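Local atomic coordinates of carboxypeptidase 1 (Deinococcus radiodurans str. R1, PDB entry 5GIV), a protein that probably removes amino acids one after another from the C-terminus of peptides, with broad specificity, as a zinc-dependent carboxypeptidase of the M32 family. Residues N126-M131 with G403-V408; A384-Y389 with P398-G403. All coordinates share one frame; numbering follows the deposited sequence.

Interaction 1 (N126-M131 with G403-V408); sequences NDFGRM and GALQDV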
ATOM      1  N   ASN A 126     -28.174  11.220 -10.606  1.00 20.72           N
ATOM      2  CA  ASN A 126     -29.549  11.234 -10.117  1.00 20.74           C
ATOM      3  C   ASN A 126     -30.395  10.171 -10.825  1.00 20.75           C
ATOM      4  O   ASN A 126     -31.533  10.405 -11.248  1.00 20.73           O
ATOM      5  CB  ASN A 126     -30.163  12.625 -10.263  1.00 20.69           C
ATOM      6  CG  ASN A 126     -31.501  12.737  -9.571  1.00 20.71           C
ATOM      7  OD1 ASN A 126     -31.682  12.201  -8.476  1.00 20.77           O
ATOM      8  ND2 ASN A 126     -32.443  13.454 -10.187  1.00 20.69           N
ATOM      9  N   ASP A 127     -29.828   8.975 -10.929  1.00 23.13           N
ATOM     10  CA  ASP A 127     -30.446   7.869 -11.642  1.00 23.18           C
ATOM     11  C   ASP A 127     -30.828   6.789 -10.633  1.00 23.24           C
ATOM     12  O   ASP A 127     -30.199   5.731 -10.536  1.00 23.27           O
ATOM     13  CB  ASP A 127     -29.487   7.342 -12.732  1.00 23.20           C
ATOM     14  CG  ASP A 127     -30.161   6.383 -13.703  1.00 23.23           C
ATOM     15  OD1 ASP A 127     -31.391   6.183 -13.607  1.00 23.25           O
ATOM     16  OD2 ASP A 127     -29.454   5.849 -14.579  1.00 23.27           O
ATOM     17  N   PHE A 128     -31.846   7.095  -9.826  1.00 27.22           N
ATOM     18  CA  PHE A 128     -32.319   6.105  -8.868  1.00 27.29           C
ATOM     19  C   PHE A 128     -33.028   4.960  -9.573  1.00 27.35           C
ATOM     20  O   PHE A 128     -32.951   3.810  -9.128  1.00 27.42           O
ATOM     21  CB  PHE A 128     -33.247   6.734  -7.828  1.00 27.31           C
ATOM     22  CG  PHE A 128     -33.794   5.736  -6.841  1.00 27.39           C
ATOM     23  CD1 PHE A 128     -33.019   5.300  -5.776  1.00 27.41           C
ATOM     24  CD2 PHE A 128     -35.073   5.218  -6.988  1.00 27.45           C
ATOM     25  CE1 PHE A 128     -33.505   4.377  -4.873  1.00 27.48           C
ATOM     26  CE2 PHE A 128     -35.569   4.291  -6.082  1.00 27.52           C
ATOM     27  CZ  PHE A 128     -34.781   3.871  -5.024  1.00 27.53           C
ATOM     28  N   GLY A 129     -33.742   5.259 -10.663  1.00 27.57           N
ATOM     29  CA  GLY A 129     -34.411   4.205 -11.407  1.00 27.64           C
ATOM     30  C   GLY A 129     -33.470   3.106 -11.862  1.00 27.68           C
ATOM     31  O   GLY A 129     -33.862   1.942 -11.945  1.00 27.78           O
ATOM     32  N   ARG A 130     -32.213   3.447 -12.136  1.00 24.01           N
ATOM     33  CA  ARG A 130     -31.256   2.416 -12.519  1.00 24.06           C
ATOM     34  C   ARG A 130     -30.905   1.502 -11.351  1.00 24.11           C
ATOM     35  O   ARG A 130     -30.676   0.303 -11.557  1.00 24.19           O
ATOM     36  CB  ARG A 130     -29.989   3.060 -13.083  1.00 24.00           C
ATOM     37  CG  ARG A 130     -28.855   2.092 -13.398  1.00 24.07           C
ATOM     38  CD  ARG A 130     -27.633   2.863 -13.866  1.00 24.03           C
ATOM     39  NE  ARG A 130     -26.453   2.030 -14.099  1.00 24.10           N
ATOM     40  CZ  ARG A 130     -25.249   2.522 -14.394  1.00 24.08           C
ATOM     41  NH1 ARG A 130     -25.068   3.837 -14.489  1.00 24.00           N
ATOM     42  NH2 ARG A 130     -24.220   1.705 -14.579  1.00 24.15           N
ATOM     43  N   MET A 131     -30.861   2.036 -10.123  1.00 22.62           N
ATOM     44  CA  MET A 131     -30.476   1.222  -8.982  1.00 22.65           C
ATOM     45  C   MET A 131     -31.614   0.359  -8.448  1.00 22.72           C
ATOM     46  O   MET A 131     -31.351  -0.592  -7.700  1.00 22.76           O
ATOM     47  CB  MET A 131     -29.941   2.111  -7.856  1.00 22.61           C
ATOM     48  CG  MET A 131     -28.770   2.979  -8.263  1.00 22.56           C
ATOM     49  SD  MET A 131     -27.487   2.066  -9.138  1.00 22.60           S
ATOM     50  CE  MET A 131     -27.081   0.768  -7.967  1.00 22.66           C
ATOM     51  N   GLY A 403     -30.764  12.199  -1.560  1.00 17.33           N
ATOM     52  CA  GLY A 403     -31.829  11.406  -0.986  1.00 17.32           C
ATOM     53  C   GLY A 403     -31.411   9.962  -0.813  1.00 17.33           C
ATOM     54  O   GLY A 403     -30.387   9.685  -0.184  1.00 17.33           O
ATOM     55  N   ALA A 404     -32.194   9.031  -1.377  1.00 20.97           N
ATOM     56  CA  ALA A 404     -31.970   7.595  -1.190  1.00 21.00           C
ATOM     57  C   ALA A 404     -30.670   7.085  -1.812  1.00 20.96           C
ATOM     58  O   ALA A 404     -30.257   5.967  -1.500  1.00 20.98           O
ATOM     59  CB  ALA A 404     -33.150   6.798  -1.749  1.00 21.04           C
ATOM     60  N   LEU A 405     -30.039   7.843  -2.710  1.00 17.37           N
ATOM     61  CA  LEU A 405     -28.733   7.474  -3.252  1.00 17.40           C
ATOM     62  C   LEU A 405     -27.579   7.950  -2.373  1.00 17.39           C
ATOM     63  O   LEU A 405     -26.415   7.670  -2.690  1.00 17.41           O
ATOM     64  CB  LEU A 405     -28.560   8.048  -4.666  1.00 17.45           C
ATOM     65  CG  LEU A 405     -29.513   7.586  -5.773  1.00 17.48           C
ATOM     66  CD1 LEU A 405     -29.421   8.499  -6.987  1.00 17.53           C
ATOM     67  CD2 LEU A 405     -29.187   6.163  -6.180  1.00 17.50           C
ATOM     68  N   GLN A 406     -27.882   8.640  -1.269  1.00 18.99           N
ATOM     69  CA  GLN A 406     -26.856   9.360  -0.512  1.00 19.00           C
ATOM     70  C   GLN A 406     -25.797   8.425   0.061  1.00 19.03           C
ATOM     71  O   GLN A 406     -24.591   8.647  -0.122  1.00 19.02           O
ATOM     72  CB  GLN A 406     -27.508  10.169   0.608  1.00 19.04           C
ATOM     73  CG  GLN A 406     -26.519  10.657   1.631  1.00 19.07           C
ATOM     74  CD  GLN A 406     -27.172  11.375   2.796  1.00 19.14           C
ATOM     75  OE1 GLN A 406     -26.636  11.376   3.899  1.00 19.19           O
ATOM     76  NE2 GLN A 406     -28.316  12.009   2.553  1.00 19.14           N
ATOM     77  N   ASP A 407     -26.220   7.397   0.786  1.00 19.23           N
ATOM     78  CA  ASP A 407     -25.292   6.535   1.500  1.00 19.27           C
ATOM     79  C   ASP A 407     -25.006   5.259   0.713  1.00 19.26           C
ATOM     80  O   ASP A 407     -25.868   4.734   0.001  1.00 19.26           O
ATOM     81  CB  ASP A 407     -25.837   6.209   2.895  1.00 19.33           C
ATOM     82  CG  ASP A 407     -25.472   7.289   3.936  1.00 19.36           C
ATOM     83  OD1 ASP A 407     -24.303   7.745   3.947  1.00 19.35           O
ATOM     84  OD2 ASP A 407     -26.355   7.691   4.732  1.00 19.40           O
ATOM     85  N   VAL A 408     -23.766   4.772   0.840  1.00 17.97           N
ATOM     86  CA  VAL A 408     -23.334   3.602   0.084  1.00 17.98           C
ATOM     87  C   VAL A 408     -23.850   2.287   0.667  1.00 18.01           C
ATOM     88  O   VAL A 408     -23.850   1.269  -0.037  1.00 18.03           O
ATOM     89  CB  VAL A 408     -21.794   3.530   0.002  1.00 17.99           C
ATOM     90  CG1 VAL A 408     -21.195   3.136   1.327  1.00 18.02           C
ATOM     91  CG2 VAL A 408     -21.362   2.557  -1.071  1.00 18.01           C
TER
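The ring of Phe128 meets Leu405 at its edge: methyl CD2 of Leu405 lies near the ring plane, 3.9 Å from CD1 of Phe128. Farther round the ring, CB of Ala404 approaches CE1 of Phe128 obliquely, at 4.0 Å. With CG anti to the backbone N (chi1 178°), the phenyl group reaches from the first turn of helix 128-147 to the turn carrying both residues, and it packs as well on Leu381 and Ala382 of helix 381-393.

The two branches of Leu405 do different work. CD2 sits between the phenyl edge and the thioether chain of Met131, touching CG of Met131 at 3.8 Å; that chain bends at chi2 and chi3. The other methyl, CD1, rests against backbone, 4.0 Å from N of Asp127, where the chain passes from loop into helix. A branched aliphatic residue suits this place because one methyl fills the angle between an aromatic edge and a thioether chain while the other lies on peptide backbone. Cut back to an alanine, this position would probably leave a gap between Phe128 and Met131 and take the cover from the backbone at Asp127.

The backbone on each side is held by local bonds. Asn126, with positive phi, is the C-prime residue of the Schellman motif ending helix 102-122, and Asp127 is the N-cap of the next helix. OD1 of Asp127 accepts from N of Arg130 at 3.2 Å, met from above the carboxylate plane. Across from them, Gly403 to Gln406 form a type I beta turn, closed by the bond from N of Gln406 to O of Gly403 (2.9 Å), which presents Ala404 and Leu405 to the helix start.

With apolar side chains meeting, the fit depends on shape and burial, and direction comes from the cap and the turn.

Interaction 2 (A384-Y389 with P398-G403); sequences AWHAAY and PSDVDG
Indole-to-peptide packing brings Trp385 against Gly403. The glycine's carbonyl group lies over one face of the indole, its O 3.1 Å above the ring plane and offset toward the rim, and its C is 3.2 Å from NE1 of Trp385. The anti setting of CG to the backbone N (chi1 -180°) carries the broad ring from helix 381-393 to this peptide. Glycine suits the spot because a beta carbon on Gly403 would clash with CE1 of His386.

The direct polar link is made by His386, whose NE2 donates to OD1 of Asp400 at 3.0 Å. The bond is weak and bent (N-H...O 135°): the imidazole and carboxylate planes are only 17° apart, but OD1 comes to the ring obliquely and not straight along the N-H. At the imidazole edge, in its plane, O of Ser399 stands 3.0 Å from CE1 of His386. A histidine fits here because its flat ring can offer N-H to a carboxylate and still lie close to backbone.

Water supplies the third link. It accepts from NE1 of Trp385, in the plane of the indole, and donates to O of Asp402 at 2.7 Å, while sitting over the centre of one face of Tyr389. The tyrosine hydroxyl is engaged beyond the contact by His360 and Arg364. The carboxylate of Asp402 leads away from helix 381-393 to a salt bridge with Arg123, which ties the loop to the end of helix 102-122.

Local helix-to-loop packing of this kind, with the chain doubling back onto the helix it has just left, joins helix 381-393 to its following loop in the mainly helical M32 fold, away from the zinc site.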
ATOM      1  N   ALA A 384     -40.334   7.299  -0.332  1.00 26.75           N
ATOM      2  CA  ALA A 384     -40.454   7.114   1.114  1.00 26.84           C
ATOM      3  C   ALA A 384     -39.313   7.803   1.856  1.00 26.81           C
ATOM      4  O   ALA A 384     -39.517   8.356   2.947  1.00 26.90           O
ATOM      5  CB  ALA A 384     -40.493   5.627   1.458  1.00 26.88           C
ATOM      6  N   TRP A 385     -38.109   7.783   1.272  1.00 17.44           N
ATOM      7  CA  TRP A 385     -36.960   8.458   1.867  1.00 17.40           C
ATOM      8  C   TRP A 385     -37.219   9.954   2.007  1.00 17.40           C
ATOM      9  O   TRP A 385     -37.051  10.526   3.093  1.00 17.46           O
ATOM     10  CB  TRP A 385     -35.709   8.192   1.019  1.00 17.31           C
ATOM     11  CG  TRP A 385     -34.426   8.841   1.533  1.00 17.28           C
ATOM     12  CD1 TRP A 385     -34.128  10.177   1.545  1.00 17.26           C
ATOM     13  CD2 TRP A 385     -33.263   8.169   2.049  1.00 17.28           C
ATOM     14  NE1 TRP A 385     -32.866  10.376   2.057  1.00 17.24           N
ATOM     15  CE2 TRP A 385     -32.315   9.160   2.374  1.00 17.25           C
ATOM     16  CE3 TRP A 385     -32.938   6.828   2.274  1.00 17.29           C
ATOM     17  CZ2 TRP A 385     -31.070   8.854   2.918  1.00 17.25           C
ATOM     18  CZ3 TRP A 385     -31.702   6.524   2.816  1.00 17.29           C
ATOM     19  CH2 TRP A 385     -30.784   7.531   3.132  1.00 17.27           C
ATOM     20  N   HIS A 386     -37.620  10.611   0.913  1.00 25.63           N
ATOM     21  CA  HIS A 386     -37.931  12.039   0.969  1.00 25.63           C
ATOM     22  C   HIS A 386     -39.044  12.327   1.971  1.00 25.76           C
ATOM     23  O   HIS A 386     -38.970  13.298   2.734  1.00 25.81           O
ATOM     24  CB  HIS A 386     -38.325  12.553  -0.419  1.00 25.53           C
ATOM     25  CG  HIS A 386     -37.186  12.630  -1.392  1.00 25.42           C
ATOM     26  ND1 HIS A 386     -35.944  13.123  -1.052  1.00 25.38           N
ATOM     27  CD2 HIS A 386     -37.105  12.282  -2.701  1.00 25.35           C
ATOM     28  CE1 HIS A 386     -35.147  13.070  -2.106  1.00 25.31           C
ATOM     29  NE2 HIS A 386     -35.827  12.564  -3.119  1.00 25.28           N
ATOM     30  N   ALA A 387     -40.086  11.495   1.986  1.00 21.04           N
ATOM     31  CA  ALA A 387     -41.168  11.701   2.942  1.00 21.16           C
ATOM     32  C   ALA A 387     -40.659  11.600   4.375  1.00 21.25           C
ATOM     33  O   ALA A 387     -41.042  12.400   5.237  1.00 21.34           O
ATOM     34  CB  ALA A 387     -42.288  10.692   2.690  1.00 21.21           C
ATOM     35  N   ALA A 388     -39.792  10.623   4.649  1.00 17.64           N
ATOM     36  CA  ALA A 388     -39.255  10.471   5.998  1.00 17.72           C
ATOM     37  C   ALA A 388     -38.313  11.617   6.363  1.00 17.71           C
ATOM     38  O   ALA A 388     -38.227  11.991   7.537  1.00 17.81           O
ATOM     39  CB  ALA A 388     -38.547   9.127   6.138  1.00 17.71           C
ATOM     40  N   TYR A 389     -37.568  12.159   5.389  1.00 18.68           N
ATOM     41  CA  TYR A 389     -36.716  13.311   5.680  1.00 18.67           C
ATOM     42  C   TYR A 389     -37.556  14.549   5.987  1.00 18.75           C
ATOM     43  O   TYR A 389     -37.245  15.290   6.927  1.00 18.82           O
ATOM     44  CB  TYR A 389     -35.738  13.564   4.523  1.00 18.51           C
ATOM     45  CG  TYR A 389     -34.341  13.074   4.827  1.00 18.47           C
ATOM     46  CD1 TYR A 389     -34.030  11.722   4.768  1.00 18.46           C
ATOM     47  CD2 TYR A 389     -33.343  13.957   5.199  1.00 18.47           C
ATOM     48  CE1 TYR A 389     -32.758  11.270   5.072  1.00 18.43           C
ATOM     49  CE2 TYR A 389     -32.072  13.518   5.495  1.00 18.44           C
ATOM     50  CZ  TYR A 389     -31.780  12.179   5.431  1.00 18.43           C
ATOM     51  OH  TYR A 389     -30.505  11.754   5.738  1.00 18.41           O
ATOM     52  N   PRO A 398     -33.147  18.161  -3.038  1.00 25.35           N
ATOM     53  CA  PRO A 398     -33.746  18.553  -4.323  1.00 25.29           C
ATOM     54  C   PRO A 398     -33.895  17.402  -5.298  1.00 25.27           C
ATOM     55  O   PRO A 398     -34.657  17.519  -6.266  1.00 25.24           O
ATOM     56  CB  PRO A 398     -32.772  19.612  -4.854  1.00 25.23           C
ATOM     57  CG  PRO A 398     -31.481  19.303  -4.182  1.00 25.25           C
ATOM     58  CD  PRO A 398     -31.826  18.772  -2.827  1.00 25.33           C
ATOM     59  N   SER A 399     -33.178  16.304  -5.087  1.00 32.08           N
ATOM     60  CA  SER A 399     -33.245  15.150  -5.961  1.00 32.05           C
ATOM     61  C   SER A 399     -32.908  13.916  -5.130  1.00 32.10           C
ATOM     62  O   SER A 399     -32.878  13.969  -3.897  1.00 32.17           O
ATOM     63  CB  SER A 399     -32.306  15.337  -7.158  1.00 31.99           C
ATOM     64  OG  SER A 399     -30.959  15.408  -6.735  1.00 31.99           O
ATOM     65  N   ASP A 400     -32.643  12.799  -5.808  1.00 24.40           N
ATOM     66  CA  ASP A 400     -32.252  11.576  -5.125  1.00 24.44           C
ATOM     67  C   ASP A 400     -30.760  11.503  -4.846  1.00 24.43           C
ATOM     68  O   ASP A 400     -30.341  10.633  -4.076  1.00 24.48           O
ATOM     69  CB  ASP A 400     -32.669  10.352  -5.949  1.00 24.45           C
ATOM     70  CG  ASP A 400     -34.160  10.282  -6.162  1.00 24.48           C
ATOM     71  OD1 ASP A 400     -34.911  10.609  -5.231  1.00 24.53           O
ATOM     72  OD2 ASP A 400     -34.596   9.908  -7.265  1.00 24.47           O
ATOM     73  N   VAL A 401     -29.953  12.393  -5.438  1.00 18.88           N
ATOM     74  CA  VAL A 401     -28.510  12.362  -5.207  1.00 18.88           C
ATOM     75  C   VAL A 401     -28.212  12.335  -3.716  1.00 18.93           C
ATOM     76  O   VAL A 401     -27.489  11.460  -3.220  1.00 18.96           O
ATOM     77  CB  VAL A 401     -27.827  13.564  -5.882  1.00 18.84           C
ATOM     78  CG1 VAL A 401     -26.356  13.618  -5.490  1.00 18.85           C
ATOM     79  CG2 VAL A 401     -27.982  13.486  -7.407  1.00 18.79           C
ATOM     80  N   ASP A 402     -28.758  13.304  -2.985  1.00 25.16           N
ATOM     81  CA  ASP A 402     -28.623  13.382  -1.540  1.00 25.22           C
ATOM     82  C   ASP A 402     -29.856  12.850  -0.823  1.00 25.27           C
ATOM     83  O   ASP A 402     -30.002  13.060   0.387  1.00 25.33           O
ATOM     84  CB  ASP A 402     -28.323  14.819  -1.128  1.00 25.24           C
ATOM     85  CG  ASP A 402     -26.961  15.298  -1.634  1.00 25.21           C
ATOM     86  OD1 ASP A 402     -26.074  14.450  -1.865  1.00 25.20           O
ATOM     87  OD2 ASP A 402     -26.785  16.521  -1.810  1.00 25.21           O
ATOM     88  N   GLY A 403     -30.764  12.199  -1.560  1.00 17.33           N
ATOM     89  CA  GLY A 403     -31.829  11.406  -0.986  1.00 17.32           C
ATOM     90  C   GLY A 403     -31.411   9.962  -0.813  1.00 17.33           C
ATOM     91  O   GLY A 403     -30.387   9.685  -0.184  1.00 17.33           O
TER
HETATM   92  O   HOH W   1     -32.092  13.276   2.123  1.00 17.22           O

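Overall arrangement
Gly403 belongs to a segment of each pair, though it touches the partner only in interaction 2, where its carbonyl group lies on the indole of Trp385; in 403-408 it begins the turn that packs on 126-131. Interaction 1 is the more buried and apolar, and joins regions far apart in sequence; interaction 2 is partly buried, local in sequence, and mixes packing with a weak hydrogen bond and a bridging water. Their centres are about 9 Å apart. Asp400 connects them through its backbone: its N probably donates a hydrogen bond to OD1 of Asn126 (2.9 Å), and its O probably accepts one from N of Leu405. One loop thus meets both helices 128-147 and 381-393.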